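Local coordinates for putative methyltransferase (Porphyromonas gingivalis, PDB 3LL7), which is a putative methyltransferase, probably using S-adenosylmethionine as methyl donor, whose substrate has not been established, at residues A[199-213]-A[236-248]. Numbering follows the deposited sequence. Where two conformers were deposited one is given.
Sequences LPFCSSILAKLSPMI and EVKELLVRMSLNE
Ile205, Ala207 and Leu209 pair with Met244, Val242 and Leu240 through two backbone hydrogen bonds each, joining strands 204-209 and 236-244 antiparallel at 164°. Five of the six bonds are nearly straight; that from Ile205 N to Met244 O is bent to 151°. Between these pairs, CA-H...O contacts such as Leu206 CA to Val242 O fill in the non-hydrogen-bonded positions.

On the face of Leu209, Val242 and Met244 the contact is apolar. Leu209 CD1 meets Val242 CG2 at 3.7 Å, and selenomethionine Met244, bent at chi3 (-70°), brings CE to Ile205 CG2 at 3.9 Å. Helix 215-221 lies over this side, with Thr218 touching Leu209 and Val242. At one end Leu246 CG packs against Leu199 CB at 3.5 Å; beyond the other end of 204-209, Pro211 sets CG on Lys238 O.

The other face mixes Leu206 and Leu241 with Arg243 and Lys208, and Leu241 CD2 packs against Lys208 CB. Arg243 NH2 gives Ser204 OG a 2.9 Å bond within the guanidinium plane, and the same nitrogen meets Glu248 OE2, also at 2.9 Å, in a salt bridge; Glu227 takes NE. Lys208 crosses Glu239 at about a right angle, CD 3.9 Å from OE1, but their charged ends bind elsewhere: Lys208 to Asp170 and Ser79, Glu239 to Lys87. One water accepts from Leu246 N beside Leu199 O and Ser203 O; another bridges Leu209 O and Lys238 O.

Strand 204-209 runs parallel to 166-173 on its other edge, so this antiparallel partner fits the reversed strand of a Rossmann-like methyltransferase sheet. Backbone bonds fix the register, ion pairs of Arg243, Lys208 and Glu239 link the strands to neighbouring elements, and the apolar face packs toward helix 215-221.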
# COMPACT_ATOMS: atom_id res chain seq x y z
N LEU A 199 0.45 -25.07 0.56
CA LEU A 199 1.62 -25.01 -0.33
C LEU A 199 1.77 -26.22 -1.26
O LEU A 199 2.17 -26.05 -2.43
CB LEU A 199 2.92 -24.74 0.43
CG LEU A 199 3.13 -23.28 0.85
CD1 LEU A 199 4.38 -23.14 1.71
CD2 LEU A 199 3.21 -22.40 -0.40
N PRO A 200 1.44 -27.45 -0.77
CA PRO A 200 1.48 -28.61 -1.66
C PRO A 200 0.45 -28.62 -2.80
O PRO A 200 0.52 -29.51 -3.66
CB PRO A 200 1.20 -29.78 -0.71
CG PRO A 200 1.62 -29.29 0.62
CD PRO A 200 1.22 -27.87 0.63
N PHE A 201 -0.49 -27.68 -2.80
CA PHE A 201 -1.59 -27.68 -3.78
C PHE A 201 -1.69 -26.42 -4.60
O PHE A 201 -2.73 -26.16 -5.22
CB PHE A 201 -2.92 -27.95 -3.07
CG PHE A 201 -3.02 -29.31 -2.49
CD1 PHE A 201 -3.36 -30.40 -3.30
CD2 PHE A 201 -2.75 -29.53 -1.14
CE1 PHE A 201 -3.45 -31.68 -2.77
CE2 PHE A 201 -2.84 -30.83 -0.60
CZ PHE A 201 -3.19 -31.90 -1.42
N CYS A 202 -0.62 -25.63 -4.60
CA CYS A 202 -0.51 -24.47 -5.46
C CYS A 202 0.95 -24.28 -5.85
O CYS A 202 1.85 -24.93 -5.27
CB CYS A 202 -1.06 -23.21 -4.76
SG CYS A 202 -0.15 -22.71 -3.28
N SER A 203 1.20 -23.42 -6.84
CA SER A 203 2.57 -23.05 -7.18
C SER A 203 3.12 -22.08 -6.14
O SER A 203 4.20 -22.32 -5.58
CB SER A 203 2.67 -22.47 -8.59
OG SER A 203 2.44 -23.47 -9.57
N SER A 204 2.38 -20.99 -5.87
CA SER A 204 2.74 -20.05 -4.82
C SER A 204 1.54 -19.58 -4.00
O SER A 204 0.41 -19.58 -4.50
CB SER A 204 3.39 -18.80 -5.43
OG SER A 204 4.69 -19.10 -5.89
N ILE A 205 1.81 -19.20 -2.76
CA ILE A 205 0.86 -18.40 -1.98
C ILE A 205 1.37 -16.96 -1.95
O ILE A 205 2.56 -16.73 -1.69
CB ILE A 205 0.75 -18.87 -0.52
CG1 ILE A 205 0.08 -20.27 -0.45
CG2 ILE A 205 -0.06 -17.87 0.31
CD1 ILE A 205 0.21 -20.90 0.92
N LEU A 206 0.45 -16.02 -2.19
CA LEU A 206 0.76 -14.57 -2.14
C LEU A 206 -0.07 -13.99 -1.00
O LEU A 206 -1.31 -14.11 -1.02
CB LEU A 206 0.38 -13.89 -3.46
CG LEU A 206 0.73 -12.39 -3.59
CD1 LEU A 206 2.26 -12.14 -3.51
CD2 LEU A 206 0.12 -11.78 -4.85
N ALA A 207 0.59 -13.45 0.02
CA ALA A 207 -0.08 -12.89 1.18
C ALA A 207 0.14 -11.40 1.21
O ALA A 207 1.27 -10.92 1.05
CB ALA A 207 0.46 -13.51 2.46
N LYS A 208 -0.95 -10.66 1.40
CA LYS A 208 -0.88 -9.22 1.55
C LYS A 208 -0.95 -8.89 3.01
O LYS A 208 -1.90 -9.27 3.69
CB LYS A 208 -2.06 -8.54 0.84
CG LYS A 208 -2.11 -7.03 1.10
CD LYS A 208 -3.44 -6.49 0.55
CE LYS A 208 -4.06 -5.48 1.46
NZ LYS A 208 -5.39 -5.09 0.90
N LEU A 209 0.07 -8.19 3.50
CA LEU A 209 0.20 -7.93 4.93
C LEU A 209 0.15 -6.44 5.23
O LEU A 209 0.47 -5.61 4.38
CB LEU A 209 1.51 -8.51 5.45
CG LEU A 209 1.76 -10.00 5.23
CD1 LEU A 209 3.20 -10.34 5.64
CD2 LEU A 209 0.76 -10.83 6.02
N SER A 210 -0.28 -6.10 6.45
CA SER A 210 -0.30 -4.70 6.89
C SER A 210 1.08 -4.04 6.85
O SER A 210 2.06 -4.67 7.21
CB SER A 210 -0.80 -4.63 8.33
OG SER A 210 -0.59 -3.33 8.84
N PRO A 211 1.15 -2.75 6.46
CA PRO A 211 2.42 -2.03 6.58
C PRO A 211 2.95 -1.89 8.04
O PRO A 211 4.07 -1.43 8.23
CB PRO A 211 2.13 -0.64 5.98
CG PRO A 211 0.81 -0.68 5.44
CD PRO A 211 0.06 -1.87 6.00
N MSE A 212 2.16 -2.29 9.03
CA MSE A 212 2.60 -2.21 10.43
C MSE A 212 3.38 -3.44 10.89
O MSE A 212 3.97 -3.42 11.97
CB MSE A 212 1.40 -1.96 11.36
CG MSE A 212 0.64 -0.69 11.06
SE MSE A 212 1.77 0.89 11.18
CE MSE A 212 1.81 1.10 13.12
N ILE A 213 3.37 -4.50 10.09
CA ILE A 213 4.11 -5.73 10.41
C ILE A 213 5.59 -5.51 10.24
O ILE A 213 6.03 -4.85 9.31
CB ILE A 213 3.67 -6.94 9.52
CG1 ILE A 213 2.16 -7.05 9.47
CG2 ILE A 213 4.24 -8.27 10.07
CD1 ILE A 213 1.56 -7.74 10.65
N GLU A 236 2.98 6.85 0.56
CA GLU A 236 3.01 6.10 1.81
C GLU A 236 2.98 4.61 1.55
O GLU A 236 2.43 4.17 0.54
CB GLU A 236 1.86 6.50 2.76
CG GLU A 236 0.48 6.06 2.35
CD GLU A 236 -0.62 6.32 3.41
OE1 GLU A 236 -0.41 7.09 4.37
OE2 GLU A 236 -1.72 5.75 3.27
N VAL A 237 3.52 3.85 2.51
CA VAL A 237 3.55 2.40 2.37
C VAL A 237 2.11 1.91 2.53
O VAL A 237 1.43 2.27 3.51
CB VAL A 237 4.48 1.72 3.39
CG1 VAL A 237 4.43 0.21 3.21
CG2 VAL A 237 5.96 2.22 3.22
N LYS A 238 1.65 1.12 1.55
CA LYS A 238 0.27 0.63 1.52
C LYS A 238 0.18 -0.83 1.94
O LYS A 238 -0.82 -1.25 2.56
CB LYS A 238 -0.32 0.77 0.11
CG LYS A 238 -0.60 2.20 -0.35
CD LYS A 238 -1.53 2.92 0.62
CE LYS A 238 -1.93 4.28 0.07
NZ LYS A 238 -2.82 4.97 1.05
N GLU A 239 1.19 -1.62 1.60
CA GLU A 239 1.14 -3.04 1.92
C GLU A 239 2.51 -3.70 1.81
O GLU A 239 3.41 -3.19 1.16
CB GLU A 239 0.15 -3.77 0.98
CG GLU A 239 0.54 -3.73 -0.48
CD GLU A 239 -0.64 -4.00 -1.43
OE1 GLU A 239 -1.74 -3.43 -1.21
OE2 GLU A 239 -0.46 -4.77 -2.40
N LEU A 240 2.66 -4.84 2.46
CA LEU A 240 3.77 -5.72 2.18
C LEU A 240 3.18 -6.92 1.44
O LEU A 240 2.04 -7.33 1.69
CB LEU A 240 4.42 -6.21 3.46
CG LEU A 240 4.82 -5.24 4.56
CD1 LEU A 240 5.84 -5.96 5.40
CD2 LEU A 240 5.39 -3.92 4.04
N LEU A 241 3.94 -7.48 0.51
CA LEU A 241 3.46 -8.66 -0.20
C LEU A 241 4.53 -9.70 -0.05
O LEU A 241 5.72 -9.41 -0.25
CB LEU A 241 3.25 -8.32 -1.66
CG LEU A 241 2.11 -7.38 -1.96
CD1 LEU A 241 2.21 -6.90 -3.41
CD2 LEU A 241 0.78 -8.12 -1.75
N VAL A 242 4.13 -10.89 0.35
CA VAL A 242 5.09 -11.97 0.50
C VAL A 242 4.67 -13.12 -0.40
O VAL A 242 3.48 -13.44 -0.45
CB VAL A 242 5.10 -12.45 1.95
CG1 VAL A 242 6.12 -13.53 2.11
CG2 VAL A 242 5.44 -11.30 2.90
N ARG A 243 5.61 -13.70 -1.14
CA ARG A 243 5.30 -14.89 -1.91
C ARG A 243 6.02 -16.09 -1.33
O ARG A 243 7.23 -16.00 -1.06
CB ARG A 243 5.66 -14.71 -3.38
CG ARG A 243 5.27 -15.93 -4.26
CD ARG A 243 5.53 -15.64 -5.73
NE ARG A 243 6.96 -15.52 -6.02
CZ ARG A 243 7.77 -16.56 -6.22
NH1 ARG A 243 9.06 -16.37 -6.50
NH2 ARG A 243 7.30 -17.81 -6.14
N MSE A 244 5.28 -17.18 -1.12
CA MSE A 244 5.82 -18.45 -0.61
C MSE A 244 5.62 -19.55 -1.63
O MSE A 244 4.63 -19.55 -2.36
CB MSE A 244 5.13 -18.89 0.68
CG MSE A 244 5.61 -18.16 1.89
SE MSE A 244 4.28 -18.14 3.27
CE MSE A 244 3.10 -16.93 2.31
N SER A 245 6.55 -20.50 -1.68
CA SER A 245 6.46 -21.56 -2.64
C SER A 245 7.34 -22.72 -2.19
O SER A 245 8.51 -22.52 -1.85
CB SER A 245 6.89 -21.05 -4.02
OG SER A 245 6.76 -22.06 -5.01
N LEU A 246 6.74 -23.92 -2.13
CA LEU A 246 7.47 -25.20 -1.91
C LEU A 246 8.19 -25.63 -3.18
O LEU A 246 9.03 -26.54 -3.19
CB LEU A 246 6.50 -26.31 -1.53
CG LEU A 246 5.93 -26.52 -0.12
CD1 LEU A 246 5.02 -27.76 -0.12
CD2 LEU A 246 7.00 -26.68 0.93
N ASN A 247 7.85 -24.93 -4.25
CA ASN A 247 8.25 -25.19 -5.62
C ASN A 247 9.71 -24.88 -5.85
O ASN A 247 10.31 -25.38 -6.78
CB ASN A 247 7.41 -24.30 -6.54
CG ASN A 247 6.98 -24.99 -7.82
OD1 ASN A 247 7.82 -25.52 -8.56
ND2 ASN A 247 5.67 -24.96 -8.11
N GLU A 248 10.27 -24.03 -5.00
CA GLU A 248 11.61 -23.48 -5.17
C GLU A 248 12.38 -23.76 -3.87
O GLU A 248 11.76 -23.99 -2.83
CB GLU A 248 11.51 -21.97 -5.48
CG GLU A 248 10.59 -21.64 -6.71
CD GLU A 248 10.00 -20.21 -6.70
OE1 GLU A 248 10.63 -19.29 -6.14
OE2 GLU A 248 8.90 -20.01 -7.27
O HOH W 1 4.06 -24.17 -3.25
O HOH W 2 -2.26 -3.98 3.63